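Protein DJ-1 homolog D (Arabidopsis thaliana, PDB 4OGG) belongs to the DJ-1/PfpI family, with two tandem family domains in one chain, each built around a mixed beta sheet flanked by helices. Local coordinates at residues Gln23-Ala27 / Phe28-Val32; Asp73-Leu77 / Ser78-Gly82. One frame throughout, in Å; residues are numbered along the deposited sequence.

Contact 1 of 2, residues Gln23-Ala27 / Phe28-Val32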
loop_
_atom_site.group_PDB
_atom_site.type_symbol
_atom_site.label_atom_id
_atom_site.label_comp_id
_atom_site.label_asym_id
_atom_site.label_seq_id
_atom_site.Cartn_x
_atom_site.Cartn_y
_atom_site.Cartn_z
ATOM N N GLN C 23 -15.895 -20.285 8.872
ATOM C CA GLN C 23 -17.311 -19.980 8.719
ATOM C C GLN C 23 -18.121 -21.080 8.042
ATOM O O GLN C 23 -19.283 -21.298 8.385
ATOM C CB GLN C 23 -17.473 -18.655 7.973
ATOM C CG GLN C 23 -16.734 -17.518 8.657
ATOM C CD GLN C 23 -17.057 -16.170 8.066
ATOM O OE1 GLN C 23 -16.828 -15.929 6.879
ATOM N NE2 GLN C 23 -17.594 -15.277 8.890
ATOM N N ALA C 24 -17.515 -21.779 7.091
ATOM C CA ALA C 24 -18.220 -22.854 6.403
ATOM C C ALA C 24 -18.559 -23.959 7.397
ATOM O O ALA C 24 -19.703 -24.406 7.475
ATOM C CB ALA C 24 -17.363 -23.415 5.275
ATOM N N LEU C 25 -17.563 -24.398 8.159
ATOM C CA LEU C 25 -17.785 -25.460 9.130
ATOM C C LEU C 25 -18.860 -25.066 10.133
ATOM O O LEU C 25 -19.712 -25.880 10.492
ATOM C CB LEU C 25 -16.478 -25.806 9.845
ATOM C CG LEU C 25 -15.393 -26.393 8.935
ATOM C CD1 LEU C 25 -14.161 -26.686 9.768
ATOM C CD2 LEU C 25 -15.886 -27.670 8.253
ATOM N N GLN C 26 -18.826 -23.816 10.586
ATOM C CA GLN C 26 -19.834 -23.344 11.524
ATOM C C GLN C 26 -21.207 -23.379 10.858
ATOM O O GLN C 26 -22.195 -23.783 11.471
ATOM C CB GLN C 26 -19.508 -21.923 11.988
ATOM C CG GLN C 26 -18.415 -21.875 13.037
ATOM C CD GLN C 26 -18.163 -20.475 13.544
ATOM O OE1 GLN C 26 -17.492 -19.676 12.893
ATOM N NE2 GLN C 26 -18.710 -20.166 14.709
ATOM N N ALA C 27 -21.268 -22.966 9.596
ATOM C CA ALA C 27 -22.537 -22.962 8.879
ATOM C C ALA C 27 -23.116 -24.369 8.807
ATOM O O ALA C 27 -24.335 -24.545 8.752
ATOM C CB ALA C 27 -22.349 -22.406 7.473
ATOM N N PHE C 28 -22.236 -25.368 8.822
ATOM C CA PHE C 28 -22.660 -26.759 8.739
ATOM C C PHE C 28 -22.983 -27.386 10.088
ATOM O O PHE C 28 -23.208 -28.595 10.176
ATOM C CB PHE C 28 -21.594 -27.599 8.035
ATOM C CG PHE C 28 -21.206 -27.078 6.681
ATOM C CD1 PHE C 28 -22.065 -26.254 5.957
ATOM C CD2 PHE C 28 -19.987 -27.433 6.115
ATOM C CE1 PHE C 28 -21.714 -25.791 4.690
ATOM C CE2 PHE C 28 -19.629 -26.976 4.847
ATOM C CZ PHE C 28 -20.496 -26.153 4.135
ATOM N N GLY C 29 -22.995 -26.568 11.134
ATOM C CA GLY C 29 -23.322 -27.066 12.457
ATOM C C GLY C 29 -22.156 -27.547 13.297
ATOM O O GLY C 29 -22.350 -28.265 14.274
ATOM N N ILE C 30 -20.943 -27.156 12.925
ATOM C CA ILE C 30 -19.759 -27.567 13.669
ATOM C C ILE C 30 -19.266 -26.419 14.537
ATOM O O ILE C 30 -19.209 -25.280 14.081
ATOM C CB ILE C 30 -18.610 -27.971 12.711
ATOM C CG1 ILE C 30 -19.048 -29.141 11.829
ATOM C CG2 ILE C 30 -17.368 -28.347 13.509
ATOM C CD1 ILE C 30 -18.065 -29.480 10.722
ATOM N N THR C 31 -18.931 -26.713 15.790
ATOM C CA THR C 31 -18.409 -25.684 16.682
ATOM C C THR C 31 -16.929 -25.578 16.350
ATOM O O THR C 31 -16.225 -26.584 16.340
ATOM C CB THR C 31 -18.572 -26.080 18.161
ATOM O OG1 THR C 31 -19.965 -26.126 18.487
ATOM C CG2 THR C 31 -17.871 -25.073 19.069
ATOM N N VAL C 32 -16.463 -24.366 16.071
ATOM C CA VAL C 32 -15.066 -24.163 15.708
ATOM C C VAL C 32 -14.327 -23.203 16.632
ATOM O O VAL C 32 -14.793 -22.094 16.900
ATOM C CB VAL C 32 -14.938 -23.622 14.262
ATOM C CG1 VAL C 32 -13.461 -23.537 13.865
ATOM C CG2 VAL C 32 -15.701 -24.517 13.300
HETATM O O HOH W 1 -21.901 -23.769 14.569
#

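Contact 2 of 2, residues Asp73-Leu77 / Ser78-Gly82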
loop_
_atom_site.group_PDB
_atom_site.type_symbol
_atom_site.label_atom_id
_atom_site.label_comp_id
_atom_site.label_asym_id
_atom_site.label_seq_id
_atom_site.Cartn_x
_atom_site.Cartn_y
_atom_site.Cartn_z
ATOM N N ASP C 73 -3.019 -22.000 25.077
ATOM C CA ASP C 73 -2.502 -22.567 26.318
ATOM C C ASP C 73 -3.543 -23.327 27.143
ATOM O O ASP C 73 -3.192 -24.100 28.039
ATOM C CB ASP C 73 -1.881 -21.440 27.156
ATOM C CG ASP C 73 -1.229 -21.938 28.432
ATOM O OD1 ASP C 73 -1.953 -22.422 29.327
ATOM O OD2 ASP C 73 0.012 -21.840 28.543
ATOM N N GLU C 74 -4.818 -23.120 26.832
ATOM C CA GLU C 74 -5.901 -23.772 27.562
ATOM C C GLU C 74 -6.626 -24.845 26.753
ATOM O O GLU C 74 -7.688 -25.322 27.154
ATOM C CB GLU C 74 -6.906 -22.718 28.029
ATOM C CG GLU C 74 -6.382 -21.818 29.134
ATOM C CD GLU C 74 -7.226 -20.572 29.321
ATOM O OE1 GLU C 74 -8.466 -20.667 29.214
ATOM O OE2 GLU C 74 -6.647 -19.499 29.586
ATOM N N VAL C 75 -6.042 -25.228 25.624
ATOM C CA VAL C 75 -6.634 -26.236 24.749
ATOM C C VAL C 75 -6.655 -27.649 25.326
ATOM O O VAL C 75 -5.652 -28.141 25.841
ATOM C CB VAL C 75 -5.892 -26.290 23.388
ATOM C CG1 VAL C 75 -6.378 -27.481 22.571
ATOM C CG2 VAL C 75 -6.122 -25.000 22.622
ATOM N N ASP C 76 -7.816 -28.292 25.233
ATOM C CA ASP C 76 -7.986 -29.664 25.696
ATOM C C ASP C 76 -8.355 -30.485 24.463
ATOM O O ASP C 76 -9.526 -30.579 24.102
ATOM C CB ASP C 76 -9.110 -29.756 26.729
ATOM C CG ASP C 76 -9.363 -31.182 27.184
ATOM O OD1 ASP C 76 -10.309 -31.404 27.971
ATOM O OD2 ASP C 76 -8.611 -32.084 26.758
ATOM N N LEU C 77 -7.349 -31.068 23.818
ATOM C CA LEU C 77 -7.556 -31.858 22.606
ATOM C C LEU C 77 -8.641 -32.927 22.674
ATOM O O LEU C 77 -9.248 -33.260 21.656
ATOM C CB LEU C 77 -6.237 -32.500 22.170
ATOM C CG LEU C 77 -5.158 -31.524 21.694
ATOM C CD1 LEU C 77 -3.906 -32.293 21.288
ATOM C CD2 LEU C 77 -5.688 -30.712 20.516
ATOM N N SER C 78 -8.892 -33.466 23.862
ATOM C CA SER C 78 -9.913 -34.499 24.004
ATOM C C SER C 78 -11.293 -33.961 23.637
ATOM O O SER C 78 -12.220 -34.732 23.387
ATOM C CB SER C 78 -9.935 -35.036 25.441
ATOM O OG SER C 78 -10.393 -34.053 26.353
ATOM N N LYS C 79 -11.421 -32.637 23.595
ATOM C CA LYS C 79 -12.693 -31.996 23.271
ATOM C C LYS C 79 -12.864 -31.714 21.778
ATOM O O LYS C 79 -13.922 -31.260 21.348
ATOM C CB LYS C 79 -12.823 -30.677 24.042
ATOM C CG LYS C 79 -12.758 -30.813 25.558
ATOM C CD LYS C 79 -13.965 -31.550 26.127
ATOM C CE LYS C 79 -13.900 -31.604 27.649
ATOM N NZ LYS C 79 -15.099 -32.251 28.261
ATOM N N TYR C 80 -11.829 -31.986 20.990
ATOM C CA TYR C 80 -11.896 -31.727 19.556
ATOM C C TYR C 80 -11.981 -32.987 18.711
ATOM O O TYR C 80 -11.303 -33.977 18.975
ATOM C CB TYR C 80 -10.693 -30.880 19.139
ATOM C CG TYR C 80 -10.697 -29.532 19.813
ATOM C CD1 TYR C 80 -11.587 -28.536 19.409
ATOM C CD2 TYR C 80 -9.877 -29.278 20.911
ATOM C CE1 TYR C 80 -11.665 -27.324 20.087
ATOM C CE2 TYR C 80 -9.947 -28.069 21.597
ATOM C CZ TYR C 80 -10.844 -27.099 21.182
ATOM O OH TYR C 80 -10.931 -25.913 21.872
ATOM N N ASP C 81 -12.828 -32.932 17.688
ATOM C CA ASP C 81 -13.037 -34.057 16.789
ATOM C C ASP C 81 -12.166 -33.965 15.543
ATOM O O ASP C 81 -11.918 -34.970 14.879
ATOM C CB ASP C 81 -14.508 -34.121 16.381
ATOM C CG ASP C 81 -15.432 -34.235 17.577
ATOM O OD1 ASP C 81 -15.312 -35.231 18.321
ATOM O OD2 ASP C 81 -16.267 -33.330 17.778
ATOM N N GLY C 82 -11.704 -32.758 15.227
ATOM C CA GLY C 82 -10.871 -32.579 14.052
ATOM C C GLY C 82 -9.999 -31.342 14.143
ATOM O O GLY C 82 -10.255 -30.452 14.954
HETATM O O HOH W 2 -10.073 -26.259 24.599
#

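Contact 1 of 2, residues Gln23-Ala27 / Phe28-Val32
Ile30 N donates to Leu25 O (3.0 Å) and Gly29 N to Gln26 O (2.9 Å), the pair of backbone bonds that defines a Schellman motif and ends helix 15-27. Gly29 is its C-prime residue: at phi 91° a side chain would collide with the carbonyl oxygen of the residue before, so glycine suits the place. Phe28 N adds two weak bonds, to Ala24 O and Leu25 O. A water donates to both Gln26 O and Ile30 O, while Gln26 CA makes a nearly straight CA-H...O contact with Ile30 O.

The Phe28 ring folds back over the helix end. With CG beside the backbone N (chi1 -55°), one ring face covers Ala24 O, which lies 3.1 Å above the plane over the ring centre.

Apolar contacts close the turn further along. The Leu25 and Ile30 side chains cross at a slant and touch at Leu25 CD2 and Ile30 CD1, 3.8 Å apart, and Val32 CG2 is wedged between Leu25 CB and the aliphatic CG of Gln26. The branched side chains of the buried Leu25, Ile30 and Val32 thus meet on the inner side of the turn.

The turn joins helix 15-27 to strand 30-35 within a beta-alpha-beta crossover that began at strand 3-8, against which Ile30 and Val32 pack. Phe28 packs on helix 176-186 and on helices 208-221 and 369-380 of the second DJ-1/PfpI domain.

Contact 2 of 2, residues Asp73-Leu77 / Ser78-Gly82
Asp76 OD2 accepts two bonds from Ser78, a short one from OG (2.7 Å) and a longer one from N (3.2 Å). The bond from the backbone N two residues on makes this an Asx turn, set where the chain enters a short 3-10 turn. Both donors meet OD2 from the same face, above the carboxylate plane, and together they restrict the rotation of the acid. Asp76 CG lies anti to its own N (chi1 177°) and beside the carbonyl carbon, which carries the carboxylate forward to Ser78. Aspartate is short enough to reach the N-H two residues on, and the serine hydroxyl gives the same oxygen a second donor.

Two nearly straight bonds of 3-10 spacing follow, Lys79 N to Asp76 O at 2.8 Å and Tyr80 N to Leu77 O at 3.0 Å. The methylenes of Lys79 lie across the aspartate, CG 3.5 Å from Asp76 OD1, whereas the ammonium group remains too far for a salt bridge and can at most contribute a modest electrostatic attraction.

On the side facing helix 98-110 and strand 3-8 the chemistry becomes apolar. Leu77 packs on the helix, and the buried Tyr80 ring lies against the strand, with Leu77 CA at its edge. Its hydroxyl bonds His33 ND1 and also a water held by Asp76 N, so the hydroxyl of this buried residue has polar partners. Val75 crosses this side chain at about a right angle, its CG1 3.7 Å from Tyr80 CE2.

In the fold
Both contacts are local turns in the first DJ-1/PfpI domain, about 16 Å apart between centres, and they do not touch. Contact 1 is buried, and contact 2 lies at the surface. Each leads into a parallel strand of the same six-stranded sheet, 30-35 at its edge and 82-85 further in, and strand 3-8 between these two meets both. Their chemistry follows their place: both are closed by backbone bonds, to which 23-32 adds a glycine and hydrocarbon packing, and 73-82 a carboxylate gripped by a serine, with apolar residues turned inward. Contact 1 also packs on helices 208-221 and 369-380 of the second domain, contact 2 on helix 98-110 of the first.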